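Local coordinates for protein phenylalanine--tRNA ligase beta subunit (Pyrococcus horikoshii, PDB 2CXI) that forms, with the alpha subunit, the tetrameric synthetase that joins L-phenylalanine to tRNA(Phe) at the expense of ATP, this chain being an N-terminal fragment, at residues A[2-14]-A[36-50]. Residues are numbered along the deposited sequence; the frame is centred on the assembly and turned at random.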
ATOM      1  N   PRO A   2       1.626  27.737 -37.469  1.00 28.87           N
ATOM      2  CA  PRO A   2       2.497  26.662 -37.987  1.00 27.63           C
ATOM      3  C   PRO A   2       1.777  25.756 -38.976  1.00 26.68           C
ATOM      4  O   PRO A   2       0.545  25.741 -39.005  1.00 26.58           O
ATOM      5  CB  PRO A   2       2.913  25.879 -36.738  1.00 28.59           C
ATOM      6  CG  PRO A   2       1.951  26.269 -35.683  1.00 29.21           C
ATOM      7  CD  PRO A   2       1.409  27.627 -36.015  1.00 28.68           C
ATOM      8  N   LYS A   3       2.552  25.021 -39.788  1.00 25.37           N
ATOM      9  CA  LYS A   3       2.007  24.106 -40.772  1.00 25.56           C
ATOM     10  C   LYS A   3       1.978  22.662 -40.260  1.00 24.80           C
ATOM     11  O   LYS A   3       2.841  22.255 -39.462  1.00 24.85           O
ATOM     12  CB  LYS A   3       2.825  24.174 -42.070  1.00 25.63           C
ATOM     13  CG  LYS A   3       2.675  25.528 -42.806  1.00 25.97           C
ATOM     14  CD  LYS A   3       3.476  25.562 -44.113  1.00 28.07           C
ATOM     15  CE  LYS A   3       3.531  26.982 -44.645  1.00 31.97           C
ATOM     16  NZ  LYS A   3       4.300  27.055 -45.941  1.00 35.90           N
ATOM     17  N   PHE A   4       0.997  21.885 -40.720  1.00 22.77           N
ATOM     18  CA  PHE A   4       0.917  20.485 -40.300  1.00 22.39           C
ATOM     19  C   PHE A   4       0.105  19.709 -41.299  1.00 21.82           C
ATOM     20  O   PHE A   4      -0.772  20.256 -41.933  1.00 22.38           O
ATOM     21  CB  PHE A   4       0.301  20.342 -38.895  1.00 21.84           C
ATOM     22  CG  PHE A   4      -1.067  20.988 -38.750  1.00 20.54           C
ATOM     23  CD1 PHE A   4      -1.188  22.363 -38.618  1.00 22.29           C
ATOM     24  CD2 PHE A   4      -2.212  20.215 -38.729  1.00 20.54           C
ATOM     25  CE1 PHE A   4      -2.453  22.970 -38.483  1.00 19.70           C
ATOM     26  CE2 PHE A   4      -3.464  20.792 -38.559  1.00 18.63           C
ATOM     27  CZ  PHE A   4      -3.579  22.163 -38.440  1.00 20.78           C
ATOM     28  N   ASP A   5       0.409  18.425 -41.407  1.00 21.72           N
ATOM     29  CA  ASP A   5      -0.261  17.553 -42.323  1.00 22.12           C
ATOM     30  C   ASP A   5      -1.418  16.819 -41.662  1.00 21.60           C
ATOM     31  O   ASP A   5      -1.370  16.491 -40.470  1.00 22.04           O
ATOM     32  CB  ASP A   5       0.715  16.519 -42.839  1.00 21.62           C
ATOM     33  CG  ASP A   5       1.856  17.125 -43.623  1.00 25.48           C
ATOM     34  OD1 ASP A   5       1.768  18.284 -44.116  1.00 23.55           O
ATOM     35  OD2 ASP A   5       2.865  16.456 -43.841  1.00 26.63           O
ATOM     36  N   VAL A   6      -2.461  16.580 -42.451  1.00 20.50           N
ATOM     37  CA  VAL A   6      -3.632  15.862 -42.006  1.00 19.17           C
ATOM     38  C   VAL A   6      -4.201  14.992 -43.133  1.00 20.09           C
ATOM     39  O   VAL A   6      -4.015  15.270 -44.350  1.00 18.12           O
ATOM     40  CB  VAL A   6      -4.756  16.799 -41.489  1.00 19.12           C
ATOM     41  CG1 VAL A   6      -4.335  17.575 -40.201  1.00 17.90           C
ATOM     42  CG2 VAL A   6      -5.202  17.789 -42.563  1.00 18.22           C
ATOM     43  N   SER A   7      -4.922  13.955 -42.716  1.00 17.57           N
ATOM     44  CA  SER A   7      -5.611  13.124 -43.664  1.00 18.50           C
ATOM     45  C   SER A   7      -7.039  13.570 -43.882  1.00 17.57           C
ATOM     46  O   SER A   7      -7.764  13.834 -42.920  1.00 17.15           O
ATOM     47  CB  SER A   7      -5.478  11.635 -43.252  1.00 17.74           C
ATOM     48  OG  SER A   7      -6.603  10.902 -43.619  1.00 19.35           O
ATOM     49  N   LYS A   8      -7.441  13.709 -45.159  1.00 17.72           N
ATOM     50  CA  LYS A   8      -8.815  14.123 -45.475  1.00 17.62           C
ATOM     51  C   LYS A   8      -9.842  13.197 -44.833  1.00 18.07           C
ATOM     52  O   LYS A   8     -10.861  13.671 -44.314  1.00 17.26           O
ATOM     53  CB  LYS A   8      -9.069  14.188 -46.990  1.00 18.44           C
ATOM     54  CG  LYS A   8     -10.522  14.586 -47.392  1.00 17.16           C
ATOM     55  CD  LYS A   8     -10.586  14.658 -48.966  1.00 17.40           C
ATOM     56  CE  LYS A   8     -11.970  15.104 -49.488  1.00 18.16           C
ATOM     57  NZ  LYS A   8     -13.067  14.065 -49.291  1.00 20.22           N
ATOM     58  N   SER A   9      -9.607  11.887 -44.898  1.00 18.47           N
ATOM     59  CA  SER A   9     -10.592  10.933 -44.332  1.00 19.81           C
ATOM     60  C   SER A   9     -10.579  11.001 -42.778  1.00 18.71           C
ATOM     61  O   SER A   9     -11.620  10.778 -42.134  1.00 19.05           O
ATOM     62  CB  SER A   9     -10.354   9.495 -44.853  1.00 19.15           C
ATOM     63  OG  SER A   9      -9.139   8.973 -44.324  1.00 23.05           O
ATOM     64  N   ASP A  10      -9.431  11.329 -42.192  1.00 17.50           N
ATOM     65  CA  ASP A  10      -9.368  11.501 -40.715  1.00 17.15           C
ATOM     66  C   ASP A  10     -10.249  12.687 -40.319  1.00 17.25           C
ATOM     67  O   ASP A  10     -11.074  12.571 -39.428  1.00 17.48           O
ATOM     68  CB  ASP A  10      -7.930  11.671 -40.244  1.00 17.22           C
ATOM     69  CG  ASP A  10      -7.787  11.699 -38.727  1.00 17.84           C
ATOM     70  OD1 ASP A  10      -8.476  10.919 -38.051  1.00 19.17           O
ATOM     71  OD2 ASP A  10      -6.961  12.441 -38.135  1.00 17.23           O
ATOM     72  N   LEU A  11     -10.104  13.838 -41.003  1.00 16.76           N
ATOM     73  CA  LEU A  11     -10.954  15.002 -40.734  1.00 17.29           C
ATOM     74  C   LEU A  11     -12.441  14.695 -40.868  1.00 16.86           C
ATOM     75  O   LEU A  11     -13.264  15.059 -39.990  1.00 17.09           O
ATOM     76  CB  LEU A  11     -10.605  16.101 -41.747  1.00 17.94           C
ATOM     77  CG  LEU A  11      -9.587  17.229 -41.538  1.00 19.74           C
ATOM     78  CD1 LEU A  11      -9.060  17.620 -40.154  1.00 18.46           C
ATOM     79  CD2 LEU A  11      -8.605  17.435 -42.696  1.00 18.86           C
ATOM     80  N   GLU A  12     -12.802  14.016 -41.957  1.00 16.14           N
ATOM     81  CA  GLU A  12     -14.188  13.684 -42.242  1.00 16.48           C
ATOM     82  C   GLU A  12     -14.818  12.692 -41.232  1.00 16.30           C
ATOM     83  O   GLU A  12     -15.985  12.868 -40.875  1.00 17.15           O
ATOM     84  CB  GLU A  12     -14.343  13.217 -43.708  1.00 16.20           C
ATOM     85  CG  GLU A  12     -14.022  14.409 -44.630  1.00 17.10           C
ATOM     86  CD  GLU A  12     -14.003  14.117 -46.118  1.00 18.64           C
ATOM     87  OE1 GLU A  12     -13.836  12.937 -46.530  1.00 20.35           O
ATOM     88  OE2 GLU A  12     -14.171  15.112 -46.891  1.00 20.14           O
ATOM     89  N   ARG A  13     -14.072  11.690 -40.778  1.00 16.36           N
ATOM     90  CA  ARG A  13     -14.590  10.816 -39.691  1.00 17.04           C
ATOM     91  C   ARG A  13     -14.805  11.617 -38.415  1.00 16.34           C
ATOM     92  O   ARG A  13     -15.803  11.409 -37.729  1.00 18.03           O
ATOM     93  CB  ARG A  13     -13.735   9.554 -39.470  1.00 16.73           C
ATOM     94  CG  ARG A  13     -12.302   9.752 -38.982  1.00 21.10           C
ATOM     95  CD  ARG A  13     -11.664   8.510 -38.339  1.00 19.17           C
ATOM     96  NE  ARG A  13     -10.246   8.692 -38.082  1.00 21.83           N
ATOM     97  CZ  ARG A  13      -9.402   7.685 -37.852  1.00 24.17           C
ATOM     98  NH1 ARG A  13      -9.842   6.422 -37.837  1.00 24.83           N
ATOM     99  NH2 ARG A  13      -8.119   7.930 -37.632  1.00 27.56           N
ATOM    100  N   LEU A  14     -13.922  12.583 -38.137  1.00 15.19           N
ATOM    101  CA  LEU A  14     -14.053  13.432 -36.960  1.00 16.00           C
ATOM    102  C   LEU A  14     -15.250  14.408 -37.041  1.00 15.92           C
ATOM    103  O   LEU A  14     -16.032  14.567 -36.089  1.00 14.46           O
ATOM    104  CB  LEU A  14     -12.720  14.168 -36.687  1.00 15.91           C
ATOM    105  CG  LEU A  14     -11.526  13.318 -36.230  1.00 18.07           C
ATOM    106  CD1 LEU A  14     -10.245  14.157 -36.361  1.00 17.79           C
ATOM    107  CD2 LEU A  14     -11.750  12.824 -34.770  1.00 22.45           C
ATOM    108  N   ASP A  36      -2.497  24.804 -47.681  1.00 23.71           N
ATOM    109  CA  ASP A  36      -1.179  25.009 -48.269  1.00 24.71           C
ATOM    110  C   ASP A  36      -0.860  24.022 -49.383  1.00 24.43           C
ATOM    111  O   ASP A  36      -0.138  24.369 -50.332  1.00 23.46           O
ATOM    112  CB  ASP A  36      -0.091  24.927 -47.193  1.00 26.05           C
ATOM    113  CG  ASP A  36       1.216  25.522 -47.648  1.00 30.71           C
ATOM    114  OD1 ASP A  36       1.199  26.697 -48.082  1.00 33.88           O
ATOM    115  OD2 ASP A  36       2.292  24.883 -47.632  1.00 35.13           O
ATOM    116  N   ASP A  37      -1.366  22.791 -49.271  1.00 23.25           N
ATOM    117  CA  ASP A  37      -1.144  21.778 -50.322  1.00 23.21           C
ATOM    118  C   ASP A  37      -2.196  20.695 -50.212  1.00 22.90           C
ATOM    119  O   ASP A  37      -2.816  20.557 -49.158  1.00 22.76           O
ATOM    120  CB  ASP A  37       0.249  21.150 -50.172  1.00 23.36           C
ATOM    121  CG  ASP A  37       0.784  20.547 -51.490  1.00 26.80           C
ATOM    122  OD1 ASP A  37       0.167  20.702 -52.579  1.00 26.81           O
ATOM    123  OD2 ASP A  37       1.808  19.851 -51.498  1.00 29.64           O
ATOM    124  N   VAL A  38      -2.409  19.954 -51.297  1.00 21.96           N
ATOM    125  CA  VAL A  38      -3.279  18.769 -51.340  1.00 21.44           C
ATOM    126  C   VAL A  38      -2.530  17.770 -52.224  1.00 23.09           C
ATOM    127  O   VAL A  38      -2.073  18.126 -53.310  1.00 22.65           O
ATOM    128  CB  VAL A  38      -4.692  19.049 -51.961  1.00 20.97           C
ATOM    129  CG1 VAL A  38      -5.546  17.744 -52.053  1.00 19.35           C
ATOM    130  CG2 VAL A  38      -5.449  20.189 -51.206  1.00 19.62           C
ATOM    131  N   TRP A  39      -2.361  16.542 -51.752  1.00 23.89           N
ATOM    132  CA  TRP A  39      -1.774  15.478 -52.578  1.00 24.35           C
ATOM    133  C   TRP A  39      -2.391  14.126 -52.176  1.00 25.52           C
ATOM    134  O   TRP A  39      -3.103  14.010 -51.172  1.00 24.41           O
ATOM    135  CB  TRP A  39      -0.238  15.437 -52.433  1.00 23.98           C
ATOM    136  CG  TRP A  39       0.232  14.925 -51.073  1.00 25.39           C
ATOM    137  CD1 TRP A  39       0.680  13.668 -50.776  1.00 26.69           C
ATOM    138  CD2 TRP A  39       0.280  15.668 -49.836  1.00 25.22           C
ATOM    139  NE1 TRP A  39       1.006  13.590 -49.439  1.00 27.87           N
ATOM    140  CE2 TRP A  39       0.769  14.803 -48.842  1.00 25.80           C
ATOM    141  CE3 TRP A  39      -0.038  16.993 -49.475  1.00 25.91           C
ATOM    142  CZ2 TRP A  39       0.952  15.215 -47.499  1.00 25.38           C
ATOM    143  CZ3 TRP A  39       0.137  17.399 -48.146  1.00 26.26           C
ATOM    144  CH2 TRP A  39       0.612  16.508 -47.178  1.00 25.08           C
ATOM    145  N   GLU A  40      -2.146  13.121 -52.999  1.00 26.69           N
ATOM    146  CA  GLU A  40      -2.611  11.768 -52.733  1.00 28.43           C
ATOM    147  C   GLU A  40      -1.412  10.866 -52.551  1.00 29.47           C
ATOM    148  O   GLU A  40      -0.366  11.094 -53.162  1.00 27.47           O
ATOM    149  CB  GLU A  40      -3.400  11.251 -53.919  1.00 28.50           C
ATOM    150  CG  GLU A  40      -4.881  11.265 -53.764  1.00 30.76           C
ATOM    151  CD  GLU A  40      -5.590  10.814 -55.026  1.00 33.58           C
ATOM    152  OE1 GLU A  40      -6.465  11.565 -55.499  1.00 35.06           O
ATOM    153  OE2 GLU A  40      -5.281   9.714 -55.520  1.00 34.39           O
ATOM    154  N   GLU A  41      -1.571   9.858 -51.697  1.00 31.47           N
ATOM    155  CA  GLU A  41      -0.607   8.780 -51.540  1.00 34.10           C
ATOM    156  C   GLU A  41      -1.392   7.497 -51.492  1.00 35.67           C
ATOM    157  O   GLU A  41      -2.232   7.323 -50.608  1.00 35.96           O
ATOM    158  CB  GLU A  41       0.188   8.912 -50.255  1.00 35.08           C
ATOM    159  CG  GLU A  41       1.153  10.071 -50.244  1.00 36.76           C
ATOM    160  CD  GLU A  41       1.944  10.142 -48.951  1.00 40.50           C
ATOM    161  OE1 GLU A  41       2.538   9.107 -48.573  1.00 41.51           O
ATOM    162  OE2 GLU A  41       1.988  11.227 -48.329  1.00 39.33           O
ATOM    163  N   ASN A  42      -1.087   6.606 -52.440  1.00 37.26           N
ATOM    164  CA  ASN A  42      -1.908   5.430 -52.797  1.00 38.51           C
ATOM    165  C   ASN A  42      -3.413   5.624 -52.616  1.00 37.33           C
ATOM    166  O   ASN A  42      -4.067   4.968 -51.794  1.00 37.99           O
ATOM    167  CB  ASN A  42      -1.415   4.157 -52.097  1.00 40.04           C
ATOM    168  CG  ASN A  42      -1.002   4.409 -50.660  1.00 44.16           C
ATOM    169  OD1 ASN A  42       0.173   4.217 -50.284  1.00 47.46           O
ATOM    170  ND2 ASN A  42      -1.961   4.861 -49.839  1.00 47.79           N
ATOM    171  N   GLY A  43      -3.960   6.548 -53.383  1.00 35.63           N
ATOM    172  CA  GLY A  43      -5.383   6.788 -53.357  1.00 33.53           C
ATOM    173  C   GLY A  43      -5.883   7.567 -52.157  1.00 32.19           C
ATOM    174  O   GLY A  43      -7.052   7.956 -52.140  1.00 33.02           O
ATOM    175  N   LYS A  44      -5.035   7.813 -51.160  1.00 29.70           N
ATOM    176  CA  LYS A  44      -5.500   8.521 -49.965  1.00 28.35           C
ATOM    177  C   LYS A  44      -5.129  10.008 -50.016  1.00 26.19           C
ATOM    178  O   LYS A  44      -3.994  10.323 -50.309  1.00 25.72           O
ATOM    179  CB  LYS A  44      -4.954   7.855 -48.702  1.00 29.09           C
ATOM    180  CG  LYS A  44      -5.441   8.488 -47.445  1.00 31.29           C
ATOM    181  CD  LYS A  44      -5.965   7.413 -46.490  1.00 39.40           C
ATOM    182  CE  LYS A  44      -4.851   6.899 -45.600  1.00 41.23           C
ATOM    183  NZ  LYS A  44      -4.478   7.866 -44.525  1.00 40.19           N
ATOM    184  N   VAL A  45      -6.089  10.892 -49.734  1.00 24.05           N
ATOM    185  CA  VAL A  45      -5.861  12.336 -49.848  1.00 22.50           C
ATOM    186  C   VAL A  45      -5.319  12.939 -48.526  1.00 22.12           C
ATOM    187  O   VAL A  45      -5.881  12.688 -47.442  1.00 20.84           O
ATOM    188  CB  VAL A  45      -7.142  13.091 -50.336  1.00 21.49           C
ATOM    189  CG1 VAL A  45      -6.929  14.611 -50.373  1.00 19.19           C
ATOM    190  CG2 VAL A  45      -7.617  12.567 -51.721  1.00 23.47           C
ATOM    191  N   TYR A  46      -4.289  13.780 -48.656  1.00 21.21           N
ATOM    192  CA  TYR A  46      -3.706  14.543 -47.546  1.00 20.53           C
ATOM    193  C   TYR A  46      -3.738  16.034 -47.837  1.00 21.14           C
ATOM    194  O   TYR A  46      -3.676  16.441 -49.016  1.00 20.55           O
ATOM    195  CB  TYR A  46      -2.262  14.108 -47.320  1.00 21.72           C
ATOM    196  CG  TYR A  46      -2.178  12.697 -46.811  1.00 21.83           C
ATOM    197  CD1 TYR A  46      -2.278  12.426 -45.453  1.00 23.15           C
ATOM    198  CD2 TYR A  46      -2.032  11.616 -47.703  1.00 23.11           C
ATOM    199  CE1 TYR A  46      -2.214  11.099 -44.980  1.00 25.13           C
ATOM    200  CE2 TYR A  46      -1.966  10.305 -47.246  1.00 26.97           C
ATOM    201  CZ  TYR A  46      -2.054  10.049 -45.889  1.00 26.82           C
ATOM    202  OH  TYR A  46      -1.982   8.739 -45.437  1.00 28.34           O
ATOM    203  N   PHE A  47      -3.907  16.829 -46.779  1.00 19.22           N
ATOM    204  CA  PHE A  47      -3.741  18.272 -46.827  1.00 19.34           C
ATOM    205  C   PHE A  47      -2.523  18.682 -45.986  1.00 19.79           C
ATOM    206  O   PHE A  47      -2.241  18.079 -44.920  1.00 19.91           O
ATOM    207  CB  PHE A  47      -4.969  19.002 -46.241  1.00 18.87           C
ATOM    208  CG  PHE A  47      -6.298  18.596 -46.798  1.00 17.96           C
ATOM    209  CD1 PHE A  47      -6.457  18.159 -48.124  1.00 18.89           C
ATOM    210  CD2 PHE A  47      -7.452  18.786 -46.007  1.00 21.64           C
ATOM    211  CE1 PHE A  47      -7.712  17.849 -48.617  1.00 19.81           C
ATOM    212  CE2 PHE A  47      -8.724  18.500 -46.506  1.00 18.83           C
ATOM    213  CZ  PHE A  47      -8.864  18.034 -47.810  1.00 19.07           C
ATOM    214  N   LYS A  48      -1.800  19.693 -46.455  1.00 20.01           N
ATOM    215  CA  LYS A  48      -0.961  20.472 -45.566  1.00 21.03           C
ATOM    216  C   LYS A  48      -1.729  21.761 -45.220  1.00 21.04           C
ATOM    217  O   LYS A  48      -2.127  22.539 -46.105  1.00 21.02           O
ATOM    218  CB  LYS A  48       0.402  20.803 -46.161  1.00 21.71           C
ATOM    219  CG  LYS A  48       1.302  21.574 -45.145  1.00 21.73           C
ATOM    220  CD  LYS A  48       2.703  21.828 -45.701  1.00 23.62           C
ATOM    221  CE  LYS A  48       3.339  20.536 -46.245  1.00 29.39           C
ATOM    222  NZ  LYS A  48       3.837  19.638 -45.150  1.00 30.57           N
ATOM    223  N   LEU A  49      -1.967  21.948 -43.925  1.00 20.08           N
ATOM    224  CA  LEU A  49      -2.667  23.110 -43.427  1.00 20.45           C
ATOM    225  C   LEU A  49      -1.672  24.102 -42.835  1.00 21.39           C
ATOM    226  O   LEU A  49      -0.631  23.712 -42.295  1.00 20.58           O
ATOM    227  CB  LEU A  49      -3.726  22.691 -42.394  1.00 20.91           C
ATOM    228  CG  LEU A  49      -4.787  21.677 -42.839  1.00 20.79           C
ATOM    229  CD1 LEU A  49      -5.763  21.353 -41.712  1.00 19.92           C
ATOM    230  CD2 LEU A  49      -5.567  22.283 -44.049  1.00 21.31           C
ATOM    231  N   ASP A  50      -1.979  25.385 -42.999  1.00 23.37           N
ATOM    232  CA  ASP A  50      -1.123  26.436 -42.490  1.00 26.39           C
ATOM    233  C   ASP A  50      -1.943  27.150 -41.444  1.00 27.35           C
ATOM    234  O   ASP A  50      -2.920  27.837 -41.766  1.00 26.27           O
ATOM    235  CB  ASP A  50      -0.744  27.376 -43.625  1.00 26.39           C
ATOM    236  CG  ASP A  50       0.198  28.508 -43.203  1.00 29.67           C
ATOM    237  OD1 ASP A  50       0.585  28.633 -42.023  1.00 29.39           O
ATOM    238  OD2 ASP A  50       0.597  29.333 -44.069  1.00 34.32           O
TER
HETATM  239  O   HOH W   1      -7.213  10.718 -46.443  1.00 22.85           O
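D5 and K48, paired across antiparallel strands 3-7 and 44-50, illustrate how a two-faced sheet sorts its side chains. Strand 3-7 edges the N-terminal three-stranded antiparallel sheet (order 3-7, 44-51, 33-41), beside the second strand of the hairpin turning at 41-44. NZ of K48 lies 2.7 Å from OD1 of D5, on its syn lone pair. K48 bends at its last two torsions, folding NZ back onto the carboxylate. The same OD1 sits at the W39 ring edge, 3.7 Å from CH2, with carboxylate and indole planes 72° apart. K3, extended beyond CG, reaches a weak, long salt bridge, NZ to D36 OD2 at 3.4 Å.

The other face is apolar. CB of L49 rests over the F4 ring, 4.2 Å from its centroid, while CD1 of L49 meets CG2 of V6 at 3.7 Å. F47 takes CG2 of V6 against its CB, while CG of K8 and CD2 of L11 touch its ring at CZ and CD2; W24 meets that ring edge-to-face. Helices 21-30 and 62-72 cover this side.

Four backbone bonds join F4 to L49 and V6 to F47; K8 N to V45 O (2.9 Å) ties the helix start to the strand. S7 OG caps helix 8-14, accepting from D10 N, and also bonds D117. The chemistry implies a sheet cemented by carbon contacts under its helices, with opposite charges probably steadying the other face.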